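Local atomic coordinates of SPI-1 type 3 secretion system secretin (Salmonella enterica subsp. enterica serovar Typhimurium, PDB entry 4G08), a protein that forms a ring-shaped multimer with an apparent central pore in the outer membrane, as part of the type III secretion system that injects effector proteins into host cells. Residues 15-19 against 51-55; 34-39 against 75-80; 69-73 against 83-88; 113-119 against 130-136. All coordinates share one frame; numbering follows the deposited sequence.

Overall arrangement
The four contacts run from one end of this periplasmic piece of the secretin toward the junction of its two domains. Interaction 1 closes a small antiparallel sheet at the far edge of the N0 domain, its centre about 20 Å from that of interaction 2 and 28 Å from that of interaction 4. Interactions 2 and 3 share the mixed sheet of strands 38-40, 80-84 and 71-75, and they touch where Ile80 packs on Trp73. Interaction 4 belongs to the second domain, its centre about 12 Å from that of interaction 3. These two meet directly: Trp73 N lies 3.1 Å from Tyr117 OH, and Met88 packs on Gly132, consistent with the two domains meeting here.

Interaction 1 of 4, residues 15-19 against 51-55; sequences GFVAK and GNFEF
CG anti to the backbone N (chi1 -174°) sets the Phe16 ring with its edge toward Phe55 CZ; Phe16 CB lies 4.0 Å from Phe55 CE2. Phe53 turns the other way, CG anti to its carbonyl carbon (chi1 -67°), which sets the ring edge beside Phe16 O and carries Phe53 CE2 to within 4.1 Å of Ala18 CB. Phe16, Ala18 and Phe53 share one face of the antiparallel pairing, the face on which Phe26 of helix 23-30 and Leu61 of helix 58-69 also pack. On the other face Val17 CG2 approaches Asn52 OD1 at 3.5 Å. Two hydrogen-bonded pairs flank the non-hydrogen-bonded pair Val17-Asn52. Phe16 and Phe53 exchange both bonds, with Phe53 N to Phe16 O at 2.8 Å; Ala18 and Gly51 do likewise, Ala18 N lying 2.8 Å from Gly51 O, whereas Gly51 N comes to Ala18 O from above the carbonyl plane. Beyond the ladder a water accepts from Gly15 N and Phe55 N and donates to Glu54 OE1, linking Gly15 to the residues after strand 52-53. The backbone supplies the polar grip of this outer sheet of the N0 domain, while its phenylalanines anchor one face to the helices and leave the Val17 and Asn52 side exposed.

Interaction 2 of 4, residues 34-39 against 75-80; sequences LKEPVI and FDGQAI
Strand 38-40 joins the mixed sheet of the N0 domain here as an edge strand, running parallel to strand 80-84, with Val38 and Ile80 paired. Ile80 stands between two residues of its neighbour: its N-H goes to Pro37 O at 3.0 Å, almost straight at 175°, and its carbonyl takes Ile39 N at 2.8 Å. Leu34 CD1 meets Ile80 CD1 at 3.9 Å, the two side chains crossing at about a right angle. Glu36 is bent at its second torsion (chi2 98°), which swings the carboxylate against CE1 and CZ of Phe75, beside CG; Glu36 CD sits 3.6 Å from Phe75 CE1, and the carboxylate and ring planes are 66° apart. The turn from 75 to 80 links the two antiparallel strands of the sheet as a beta hairpin, and an Asx turn shapes it. Asp76 OD1 accepts from Gln78 N and from Ala79 N, each at 2.8 Å and from opposite faces of the carboxylate plane, while OD2 bonds to Tyr81 OH. Gly77 N rests over the centre of the Phe75 ring. Ala79 CB touches both Pro37 CG and Ile39 CD1, each 4.0 Å away.

Interaction 3 of 4, residues 69-73 against 83-88; sequences LGLIW and YDASEM
Tyr83 and Ile72 hold one another through both of their backbone groups: Tyr83 N reaches Ile72 O at 2.8 Å with an N-H...O angle of 168°, and Ile72 N returns the bond to Tyr83 O. That second carbonyl is further approached by the CA of Leu71, at 3.3 Å. Further along, Ala85 N bonds to Gly70 O at 3.0 Å, coming from above the carbonyl plane. The Ile72 side chain carries the apolar contact. Its CG1 stands between the backbone N and the carbonyl carbon (chi1 57°), and from there it lies 3.7 Å from Tyr83 CB, while CD1 extends to the end of 83-88, meeting Met88 CA at 3.7 Å. Ile72 and Met88 cross at about a right angle, with Met88 CE close to Ile72 CG2. These pairs belong to the beta hairpin of strands 71-75 and 80-84, entered from helix 58-69 through Gly70 with its positive phi and left through a 3-10 turn at 85-87. Asp84 opens that turn as an Asx turn: its OD2 accepts from both Ser86 N and Ser86 OG, the hydroxyl at 2.7 Å, while OD1 forms a salt bridge with Lys47. Glu87 OE2 accepts from Asp84 N and from Ser41 OG, and the Tyr83 ring turns its edge to the same oxygen as well as to Ile72 O.

Interaction 4 of 4, residues 113-119 against 130-136; sequences YNKNYPL and VSGPPVY
The Tyr117 ring is sandwiched between Pro133 CD, over the centre of one face, and Asn116 CB, over the centre of the other. Pro133 CD stands 3.3 Å from the ring centroid and 11° off its normal, a close CH-pi contact. The second ring, Tyr136, carries Asn114 CB over a face and Tyr117 O at its edge; the two tyrosine planes are inclined at 50°, and Tyr136 CE2 comes to 3.5 Å from Tyr117 CB. With CG anti to its backbone N (chi1 178°), Tyr136 reaches from the first turn of helix 134-150 toward the 113-119 loop, where its hydroxyl donates to Tyr117 O at 3.1 Å and accepts a weak bond from Asn114 N. The loop contains a type I turn from Asn114 to Tyr117, braced by Asn114 OD1, which takes Asn116 N at 2.8 Å in an Asx turn. A water bridges Pro118 O and Ser131 N. Leu119 CD1 packs on Val130 CG2 at 4.1 Å. Tyr117 OH bonds to Trp73 N of the N0 domain. Strand 127-132, Pro133 at the N-cap and helix 134-150 form the strand-to-helix junction of the secretin short domain, closed here by the loop that follows helix 100-109.

Interaction 1 of 4, residues 15-19 against 51-55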
loop_
_atom_site.group_PDB
_atom_site.type_symbol
_atom_site.label_atom_id
_atom_site.label_comp_id
_atom_site.label_asym_id
_atom_site.label_seq_id
_atom_site.Cartn_x
_atom_site.Cartn_y
_atom_site.Cartn_z
ATOM N N GLY A 15 4.342 6.095 23.814
ATOM C CA GLY A 15 5.534 6.951 23.577
ATOM C C GLY A 15 6.806 6.139 23.652
ATOM O O GLY A 15 6.850 5.084 24.288
ATOM N N PHE A 16 7.853 6.656 23.014
ATOM C CA PHE A 16 9.030 5.881 22.729
ATOM C C PHE A 16 10.211 6.726 22.254
ATOM O O PHE A 16 10.099 7.355 21.241
ATOM C CB PHE A 16 8.616 4.949 21.615
ATOM C CG PHE A 16 9.625 3.959 21.257
ATOM C CD1 PHE A 16 10.472 3.458 22.185
ATOM C CD2 PHE A 16 9.742 3.530 19.970
ATOM C CE1 PHE A 16 11.391 2.548 21.813
ATOM C CE2 PHE A 16 10.668 2.651 19.628
ATOM C CZ PHE A 16 11.483 2.159 20.535
ATOM N N VAL A 17 11.338 6.730 22.971
ATOM C CA VAL A 17 12.550 7.315 22.377
ATOM C C VAL A 17 13.393 6.236 21.714
ATOM O O VAL A 17 14.076 5.467 22.390
ATOM C CB VAL A 17 13.440 8.061 23.393
ATOM C CG1 VAL A 17 14.636 8.679 22.683
ATOM C CG2 VAL A 17 12.658 9.150 24.102
ATOM N N ALA A 18 13.443 6.264 20.392
ATOM C CA ALA A 18 14.194 5.269 19.647
ATOM C C ALA A 18 15.663 5.666 19.579
ATOM O O ALA A 18 15.989 6.840 19.442
ATOM C CB ALA A 18 13.619 5.131 18.253
ATOM N N LYS A 19 16.541 4.677 19.683
ATOM C CA LYS A 19 17.964 4.905 19.478
ATOM C C LYS A 19 18.568 3.807 18.624
ATOM O O LYS A 19 18.932 2.740 19.114
ATOM C CB LYS A 19 18.710 5.012 20.803
ATOM C CG LYS A 19 20.158 5.431 20.614
ATOM C CD LYS A 19 20.994 5.261 21.869
ATOM C CE LYS A 19 22.147 6.253 21.869
ATOM N NZ LYS A 19 23.344 5.744 22.589
ATOM N N GLY A 51 14.871 8.764 17.421
ATOM C CA GLY A 51 14.129 9.975 17.715
ATOM C C GLY A 51 13.123 9.827 18.830
ATOM O O GLY A 51 12.819 8.724 19.283
ATOM N N ASN A 52 12.572 10.954 19.253
ATOM C CA ASN A 52 11.498 10.929 20.216
ATOM C C ASN A 52 10.157 10.801 19.524
ATOM O O ASN A 52 9.809 11.617 18.667
ATOM C CB ASN A 52 11.531 12.186 21.070
ATOM C CG ASN A 52 10.389 12.241 22.054
ATOM O OD1 ASN A 52 10.210 11.330 22.860
ATOM N ND2 ASN A 52 9.523 13.224 21.887
ATOM N N PHE A 53 9.462 9.705 19.803
ATOM C CA PHE A 53 8.197 9.441 19.142
ATOM C C PHE A 53 7.022 9.410 20.087
ATOM O O PHE A 53 7.050 8.761 21.137
ATOM C CB PHE A 53 8.245 8.141 18.359
ATOM C CG PHE A 53 9.157 8.187 17.193
ATOM C CD1 PHE A 53 8.722 8.681 15.985
ATOM C CD2 PHE A 53 10.482 7.840 17.340
ATOM C CE1 PHE A 53 9.591 8.804 14.932
ATOM C CE2 PHE A 53 11.358 7.966 16.294
ATOM C CZ PHE A 53 10.913 8.454 15.088
ATOM N N GLU A 54 5.946 10.011 19.609
ATOM C CA GLU A 54 4.638 9.894 20.217
ATOM C C GLU A 54 3.700 9.349 19.157
ATOM O O GLU A 54 3.823 9.670 17.973
ATOM C CB GLU A 54 4.140 11.269 20.663
ATOM C CG GLU A 54 4.807 11.804 21.919
ATOM C CD GLU A 54 4.458 11.007 23.163
ATOM O OE1 GLU A 54 3.364 10.403 23.200
ATOM O OE2 GLU A 54 5.248 11.043 24.131
ATOM N N PHE A 55 2.803 8.480 19.584
ATOM C CA PHE A 55 1.949 7.764 18.664
ATOM C C PHE A 55 0.519 8.283 18.780
ATOM O O PHE A 55 -0.436 7.512 18.790
ATOM C CB PHE A 55 2.021 6.270 18.960
ATOM C CG PHE A 55 3.391 5.685 18.772
ATOM C CD1 PHE A 55 4.119 5.964 17.629
ATOM C CD2 PHE A 55 3.984 4.929 19.764
ATOM C CE1 PHE A 55 5.389 5.459 17.459
ATOM C CE2 PHE A 55 5.252 4.410 19.594
ATOM C CZ PHE A 55 5.970 4.707 18.453
HETATM O O HOH W 1 2.336 7.632 22.273
#

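Interaction 2 of 4, residues 34-39 against 75-80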
loop_
_atom_site.group_PDB
_atom_site.type_symbol
_atom_site.label_atom_id
_atom_site.label_comp_id
_atom_site.label_asym_id
_atom_site.label_seq_id
_atom_site.Cartn_x
_atom_site.Cartn_y
_atom_site.Cartn_z
ATOM N N LEU A 34 -2.748 -0.373 18.563
ATOM C CA LEU A 34 -3.561 -0.686 17.401
ATOM C C LEU A 34 -4.194 -2.055 17.565
ATOM O O LEU A 34 -3.600 -2.971 18.135
ATOM C CB LEU A 34 -2.712 -0.675 16.132
ATOM C CG LEU A 34 -2.066 0.653 15.744
ATOM C CD1 LEU A 34 -1.289 0.514 14.447
ATOM C CD2 LEU A 34 -3.100 1.752 15.622
ATOM N N LYS A 35 -5.352 -2.216 16.928
ATOM C CA LYS A 35 -6.012 -3.517 16.850
ATOM C C LYS A 35 -5.346 -4.425 15.817
ATOM O O LYS A 35 -5.293 -5.645 15.986
ATOM C CB LYS A 35 -7.489 -3.320 16.508
ATOM C CG LYS A 35 -8.298 -2.721 17.646
ATOM C CD LYS A 35 -9.779 -3.024 17.493
ATOM C CE LYS A 35 -10.643 -1.948 18.138
ATOM N NZ LYS A 35 -12.104 -2.246 18.072
ATOM N N GLU A 36 -4.800 -3.814 14.773
ATOM C CA GLU A 36 -4.264 -4.561 13.644
ATOM C C GLU A 36 -2.787 -4.818 13.835
ATOM O O GLU A 36 -2.055 -3.945 14.287
ATOM C CB GLU A 36 -4.472 -3.784 12.357
ATOM C CG GLU A 36 -5.915 -3.409 12.122
ATOM C CD GLU A 36 -6.219 -1.988 12.541
ATOM O OE1 GLU A 36 -5.266 -1.229 12.828
ATOM O OE2 GLU A 36 -7.417 -1.630 12.575
ATOM N N PRO A 37 -2.329 -5.999 13.418
ATOM C CA PRO A 37 -0.909 -6.272 13.398
ATOM C C PRO A 37 -0.227 -5.497 12.300
ATOM O O PRO A 37 -0.868 -5.077 11.333
ATOM C CB PRO A 37 -0.836 -7.765 13.100
ATOM C CG PRO A 37 -2.071 -8.053 12.347
ATOM C CD PRO A 37 -3.113 -7.107 12.853
ATOM N N VAL A 38 1.076 -5.329 12.460
ATOM C CA VAL A 38 1.892 -4.665 11.473
ATOM C C VAL A 38 2.920 -5.654 10.964
ATOM O O VAL A 38 3.473 -6.441 11.735
ATOM C CB VAL A 38 2.617 -3.448 12.063
ATOM C CG1 VAL A 38 3.422 -2.742 10.994
ATOM C CG2 VAL A 38 1.619 -2.490 12.681
ATOM N N ILE A 39 2.960 -5.788 9.649
ATOM C CA ILE A 39 3.854 -6.716 9.000
ATOM C C ILE A 39 4.926 -5.932 8.276
ATOM O O ILE A 39 4.638 -5.174 7.353
ATOM C CB ILE A 39 3.083 -7.563 7.994
ATOM C CG1 ILE A 39 1.938 -8.264 8.704
ATOM C CG2 ILE A 39 3.993 -8.569 7.322
ATOM C CD1 ILE A 39 0.742 -8.441 7.812
ATOM N N PHE A 75 -2.748 -0.342 4.396
ATOM C CA PHE A 75 -3.664 -0.912 5.378
ATOM C C PHE A 75 -4.788 -1.594 4.622
ATOM O O PHE A 75 -5.450 -0.956 3.804
ATOM C CB PHE A 75 -4.243 0.204 6.249
ATOM C CG PHE A 75 -5.347 -0.244 7.158
ATOM C CD1 PHE A 75 -5.117 -1.198 8.128
ATOM C CD2 PHE A 75 -6.577 0.381 7.119
ATOM C CE1 PHE A 75 -6.127 -1.584 8.984
ATOM C CE2 PHE A 75 -7.590 0.001 7.969
ATOM C CZ PHE A 75 -7.365 -0.985 8.903
ATOM N N ASP A 76 -4.944 -2.900 4.808
ATOM C CA ASP A 76 -5.899 -3.661 3.998
ATOM C C ASP A 76 -7.227 -3.853 4.721
ATOM O O ASP A 76 -8.125 -4.544 4.231
ATOM C CB ASP A 76 -5.323 -5.012 3.576
ATOM C CG ASP A 76 -5.222 -5.986 4.722
ATOM O OD1 ASP A 76 -5.530 -5.589 5.866
ATOM O OD2 ASP A 76 -4.825 -7.145 4.481
ATOM N N GLY A 77 -7.376 -3.140 5.833
ATOM C CA GLY A 77 -8.578 -3.194 6.653
ATOM C C GLY A 77 -8.421 -4.094 7.861
ATOM O O GLY A 77 -9.124 -3.930 8.858
ATOM N N GLN A 78 -7.428 -4.979 7.813
ATOM C CA GLN A 78 -7.190 -5.901 8.920
ATOM C C GLN A 78 -5.757 -5.891 9.415
ATOM O O GLN A 78 -5.476 -6.373 10.511
ATOM C CB GLN A 78 -7.571 -7.315 8.518
ATOM C CG GLN A 78 -9.039 -7.450 8.204
ATOM C CD GLN A 78 -9.320 -7.292 6.729
ATOM O OE1 GLN A 78 -8.495 -7.636 5.883
ATOM N NE2 GLN A 78 -10.466 -6.716 6.414
ATOM N N ALA A 79 -4.840 -5.448 8.568
ATOM C CA ALA A 79 -3.428 -5.435 8.916
ATOM C C ALA A 79 -2.707 -4.340 8.153
ATOM O O ALA A 79 -3.160 -3.910 7.094
ATOM C CB ALA A 79 -2.803 -6.783 8.605
ATOM N N ILE A 80 -1.603 -3.868 8.719
ATOM C CA ILE A 80 -0.791 -2.836 8.086
ATOM C C ILE A 80 0.506 -3.447 7.572
ATOM O O ILE A 80 1.202 -4.156 8.302
ATOM C CB ILE A 80 -0.461 -1.699 9.070
ATOM C CG1 ILE A 80 -1.747 -1.008 9.525
ATOM C CG2 ILE A 80 0.483 -0.693 8.429
ATOM C CD1 ILE A 80 -1.532 0.058 10.576
#

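Interaction 3 of 4, residues 69-73 against 83-88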
loop_
_atom_site.group_PDB
_atom_site.type_symbol
_atom_site.label_atom_id
_atom_site.label_comp_id
_atom_site.label_asym_id
_atom_site.label_seq_id
_atom_site.Cartn_x
_atom_site.Cartn_y
_atom_site.Cartn_z
ATOM N N LEU A 69 12.030 8.001 5.416
ATOM C CA LEU A 69 12.871 6.805 5.426
ATOM C C LEU A 69 12.813 5.966 4.162
ATOM O O LEU A 69 13.555 4.994 4.038
ATOM C CB LEU A 69 12.518 5.920 6.611
ATOM C CG LEU A 69 12.747 6.558 7.971
ATOM C CD1 LEU A 69 12.541 5.507 9.031
ATOM C CD2 LEU A 69 14.143 7.133 8.092
ATOM N N GLY A 70 12.002 6.368 3.193
ATOM C CA GLY A 70 11.871 5.592 1.963
ATOM C C GLY A 70 11.136 4.288 2.200
ATOM O O GLY A 70 11.679 3.204 1.979
ATOM N N LEU A 71 9.876 4.415 2.603
ATOM C CA LEU A 71 8.985 3.285 2.833
ATOM C C LEU A 71 7.729 3.409 1.975
ATOM O O LEU A 71 7.311 4.513 1.607
ATOM C CB LEU A 71 8.567 3.229 4.305
ATOM C CG LEU A 71 9.661 3.264 5.366
ATOM C CD1 LEU A 71 9.055 3.190 6.758
ATOM C CD2 LEU A 71 10.625 2.120 5.145
ATOM N N ILE A 72 7.024 2.296 1.841
ATOM C CA ILE A 72 5.667 2.315 1.337
ATOM C C ILE A 72 4.814 1.398 2.202
ATOM O O ILE A 72 5.321 0.444 2.787
ATOM C CB ILE A 72 5.628 1.840 -0.127
ATOM C CG1 ILE A 72 6.247 0.447 -0.243
ATOM C CG2 ILE A 72 6.421 2.793 -1.002
ATOM C CD1 ILE A 72 6.373 -0.073 -1.662
ATOM N N TRP A 73 3.558 1.772 2.397
ATOM C CA TRP A 73 2.696 1.038 3.310
ATOM C C TRP A 73 1.271 0.936 2.808
ATOM O O TRP A 73 0.848 1.686 1.931
ATOM C CB TRP A 73 2.713 1.672 4.694
ATOM C CG TRP A 73 2.089 2.993 4.734
ATOM C CD1 TRP A 73 2.606 4.151 4.253
ATOM C CD2 TRP A 73 0.829 3.320 5.315
ATOM N NE1 TRP A 73 1.731 5.182 4.469
ATOM C CE2 TRP A 73 0.644 4.703 5.150
ATOM C CE3 TRP A 73 -0.149 2.581 5.984
ATOM C CZ2 TRP A 73 -0.470 5.368 5.644
ATOM C CZ3 TRP A 73 -1.274 3.235 6.440
ATOM C CH2 TRP A 73 -1.421 4.617 6.279
ATOM N N TYR A 83 6.804 -1.773 3.694
ATOM C CA TYR A 83 7.894 -2.222 2.837
ATOM C C TYR A 83 8.895 -1.103 2.649
ATOM O O TYR A 83 8.536 0.067 2.718
ATOM C CB TYR A 83 7.381 -2.601 1.451
ATOM C CG TYR A 83 6.307 -3.645 1.444
ATOM C CD1 TYR A 83 4.978 -3.278 1.529
ATOM C CD2 TYR A 83 6.607 -4.959 1.121
ATOM C CE1 TYR A 83 3.978 -4.210 1.435
ATOM C CE2 TYR A 83 5.610 -5.895 0.991
ATOM C CZ TYR A 83 4.297 -5.511 1.151
ATOM O OH TYR A 83 3.280 -6.420 1.013
ATOM N N ASP A 84 10.089 -1.475 2.201
ATOM C CA ASP A 84 11.066 -0.524 1.690
ATOM C C ASP A 84 10.603 -0.048 0.325
ATOM O O ASP A 84 10.032 -0.815 -0.441
ATOM C CB ASP A 84 12.433 -1.206 1.572
ATOM C CG ASP A 84 13.558 -0.223 1.309
ATOM O OD1 ASP A 84 13.988 0.456 2.271
ATOM O OD2 ASP A 84 14.176 -0.313 0.226
ATOM N N ALA A 85 10.946 1.176 -0.037
ATOM C CA ALA A 85 10.550 1.677 -1.338
ATOM C C ALA A 85 11.123 0.791 -2.438
ATOM O O ALA A 85 10.524 0.648 -3.504
ATOM C CB ALA A 85 11.007 3.112 -1.518
ATOM N N SER A 86 12.183 0.060 -2.107
ATOM C CA SER A 86 12.872 -0.775 -3.089
ATOM C C SER A 86 12.062 -2.024 -3.450
ATOM O O SER A 86 12.388 -2.732 -4.402
ATOM C CB SER A 86 14.254 -1.175 -2.566
ATOM O OG SER A 86 14.166 -2.239 -1.633
ATOM N N GLU A 87 11.023 -2.302 -2.668
ATOM C CA GLU A 87 10.187 -3.479 -2.875
ATOM C C GLU A 87 8.915 -3.122 -3.635
ATOM O O GLU A 87 8.002 -3.930 -3.763
ATOM C CB GLU A 87 9.831 -4.114 -1.533
ATOM C CG GLU A 87 11.009 -4.799 -0.866
ATOM C CD GLU A 87 10.729 -5.209 0.568
ATOM O OE1 GLU A 87 10.994 -6.384 0.902
ATOM O OE2 GLU A 87 10.529 -4.311 1.415
ATOM N N MET A 88 8.839 -1.881 -4.081
ATOM C CA MET A 88 7.687 -1.420 -4.820
ATOM C C MET A 88 7.464 -2.332 -6.010
ATOM O O MET A 88 8.413 -2.700 -6.703
ATOM C CB MET A 88 7.942 -0.004 -5.300
ATOM C CG MET A 88 6.906 0.501 -6.273
ATOM S SD MET A 88 5.977 1.916 -5.659
ATOM C CE MET A 88 7.255 3.014 -5.061
#

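Interaction 4 of 4, residues 113-119 against 130-136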
loop_
_atom_site.group_PDB
_atom_site.type_symbol
_atom_site.label_atom_id
_atom_site.label_comp_id
_atom_site.label_asym_id
_atom_site.label_seq_id
_atom_site.Cartn_x
_atom_site.Cartn_y
_atom_site.Cartn_z
ATOM N N TYR A 113 -8.923 0.796 -2.422
ATOM C CA TYR A 113 -8.128 1.768 -3.142
ATOM C C TYR A 113 -7.297 2.591 -2.164
ATOM O O TYR A 113 -7.672 2.752 -0.998
ATOM C CB TYR A 113 -9.049 2.673 -3.955
ATOM C CG TYR A 113 -8.335 3.754 -4.704
ATOM C CD1 TYR A 113 -7.726 3.491 -5.912
ATOM C CD2 TYR A 113 -8.302 5.049 -4.220
ATOM C CE1 TYR A 113 -7.117 4.492 -6.629
ATOM C CE2 TYR A 113 -7.681 6.056 -4.920
ATOM C CZ TYR A 113 -7.078 5.767 -6.118
ATOM O OH TYR A 113 -6.435 6.762 -6.815
ATOM N N ASN A 114 -6.064 2.879 -2.562
ATOM C CA ASN A 114 -5.193 3.735 -1.775
ATOM C C ASN A 114 -4.750 4.895 -2.628
ATOM O O ASN A 114 -4.089 4.688 -3.639
ATOM C CB ASN A 114 -3.957 2.960 -1.345
ATOM C CG ASN A 114 -3.085 3.745 -0.403
ATOM O OD1 ASN A 114 -2.658 4.858 -0.712
ATOM N ND2 ASN A 114 -2.824 3.179 0.762
ATOM N N LYS A 115 -5.060 6.113 -2.197
ATOM C CA LYS A 115 -4.790 7.280 -3.012
ATOM C C LYS A 115 -3.308 7.531 -3.312
ATOM O O LYS A 115 -2.973 8.210 -4.239
ATOM C CB LYS A 115 -5.399 8.534 -2.408
ATOM C CG LYS A 115 -4.814 8.926 -1.117
ATOM C CD LYS A 115 -5.077 10.370 -0.823
ATOM C CE LYS A 115 -5.077 10.620 0.658
ATOM N NZ LYS A 115 -3.873 11.282 1.152
ATOM N N ASN A 116 -2.456 6.960 -2.485
ATOM C CA ASN A 116 -1.021 7.135 -2.646
ATOM C C ASN A 116 -0.480 6.327 -3.821
ATOM O O ASN A 116 0.602 6.614 -4.333
ATOM C CB ASN A 116 -0.303 6.738 -1.361
ATOM C CG ASN A 116 -0.701 7.610 -0.187
ATOM O OD1 ASN A 116 -0.544 8.829 -0.225
ATOM N ND2 ASN A 116 -1.345 7.006 0.802
ATOM N N TYR A 117 -1.258 5.349 -4.265
ATOM C CA TYR A 117 -0.830 4.455 -5.339
ATOM C C TYR A 117 -1.899 4.344 -6.416
ATOM O O TYR A 117 -2.545 3.307 -6.561
ATOM C CB TYR A 117 -0.487 3.074 -4.786
ATOM C CG TYR A 117 0.364 3.124 -3.542
ATOM C CD1 TYR A 117 1.666 3.598 -3.580
ATOM C CD2 TYR A 117 -0.150 2.735 -2.322
ATOM C CE1 TYR A 117 2.420 3.702 -2.426
ATOM C CE2 TYR A 117 0.584 2.854 -1.166
ATOM C CZ TYR A 117 1.856 3.366 -1.217
ATOM O OH TYR A 117 2.566 3.478 -0.042
ATOM N N PRO A 118 -2.114 5.439 -7.153
ATOM C CA PRO A 118 -3.241 5.555 -8.055
ATOM C C PRO A 118 -3.047 4.755 -9.330
ATOM O O PRO A 118 -1.923 4.404 -9.686
ATOM C CB PRO A 118 -3.276 7.051 -8.370
ATOM C CG PRO A 118 -1.861 7.475 -8.264
ATOM C CD PRO A 118 -1.307 6.673 -7.122
ATOM N N LEU A 119 -4.156 4.418 -9.972
ATOM C CA LEU A 119 -4.131 3.779 -11.276
ATOM C C LEU A 119 -3.836 4.833 -12.325
ATOM O O LEU A 119 -4.398 5.925 -12.283
ATOM C CB LEU A 119 -5.494 3.161 -11.569
ATOM C CG LEU A 119 -5.711 1.752 -11.037
ATOM C CD1 LEU A 119 -5.195 1.603 -9.621
ATOM C CD2 LEU A 119 -7.178 1.382 -11.111
ATOM N N VAL A 130 0.145 0.617 -12.371
ATOM C CA VAL A 130 -0.001 0.837 -10.954
ATOM C C VAL A 130 1.285 0.417 -10.276
ATOM O O VAL A 130 1.964 -0.507 -10.729
ATOM C CB VAL A 130 -1.186 0.047 -10.376
ATOM C CG1 VAL A 130 -1.005 -1.437 -10.619
ATOM C CG2 VAL A 130 -1.353 0.352 -8.892
ATOM N N SER A 131 1.719 1.247 -9.335
ATOM C CA SER A 131 2.975 1.023 -8.646
ATOM C C SER A 131 2.765 1.268 -7.161
ATOM O O SER A 131 2.197 2.291 -6.755
ATOM C CB SER A 131 4.058 1.961 -9.183
ATOM O OG SER A 131 4.302 1.734 -10.562
ATOM N N GLY A 132 3.098 0.272 -6.358
ATOM C CA GLY A 132 2.890 0.376 -4.931
ATOM C C GLY A 132 3.268 -0.886 -4.208
ATOM O O GLY A 132 3.940 -1.754 -4.760
ATOM N N PRO A 133 2.797 -1.013 -2.970
ATOM C CA PRO A 133 3.138 -2.171 -2.163
ATOM C C PRO A 133 2.675 -3.447 -2.833
ATOM O O PRO A 133 1.573 -3.503 -3.368
ATOM C CB PRO A 133 2.357 -1.950 -0.870
ATOM C CG PRO A 133 2.076 -0.500 -0.815
ATOM C CD PRO A 133 2.116 0.042 -2.206
ATOM N N PRO A 134 3.477 -4.505 -2.726
ATOM C CA PRO A 134 3.134 -5.744 -3.387
ATOM C C PRO A 134 1.746 -6.261 -3.026
ATOM O O PRO A 134 0.967 -6.619 -3.908
ATOM C CB PRO A 134 4.213 -6.697 -2.889
ATOM C CG PRO A 134 5.403 -5.823 -2.714
ATOM C CD PRO A 134 4.890 -4.470 -2.316
ATOM N N VAL A 135 1.394 -6.226 -1.754
ATOM C CA VAL A 135 0.088 -6.715 -1.365
ATOM C C VAL A 135 -1.041 -5.921 -2.037
ATOM O O VAL A 135 -2.080 -6.482 -2.393
ATOM C CB VAL A 135 -0.089 -6.650 0.145
ATOM C CG1 VAL A 135 -0.037 -5.207 0.596
ATOM C CG2 VAL A 135 -1.402 -7.294 0.532
ATOM N N TYR A 136 -0.819 -4.631 -2.254
ATOM C CA TYR A 136 -1.802 -3.780 -2.933
ATOM C C TYR A 136 -1.899 -4.096 -4.423
ATOM O O TYR A 136 -2.991 -4.273 -4.969
ATOM C CB TYR A 136 -1.432 -2.313 -2.737
ATOM C CG TYR A 136 -2.342 -1.349 -3.441
ATOM C CD1 TYR A 136 -3.651 -1.171 -3.029
ATOM C CD2 TYR A 136 -1.851 -0.529 -4.434
ATOM C CE1 TYR A 136 -4.477 -0.279 -3.674
ATOM C CE2 TYR A 136 -2.651 0.387 -5.056
ATOM C CZ TYR A 136 -3.962 0.500 -4.681
ATOM O OH TYR A 136 -4.720 1.489 -5.258
HETATM O O HOH W 2 0.579 3.825 -9.264
#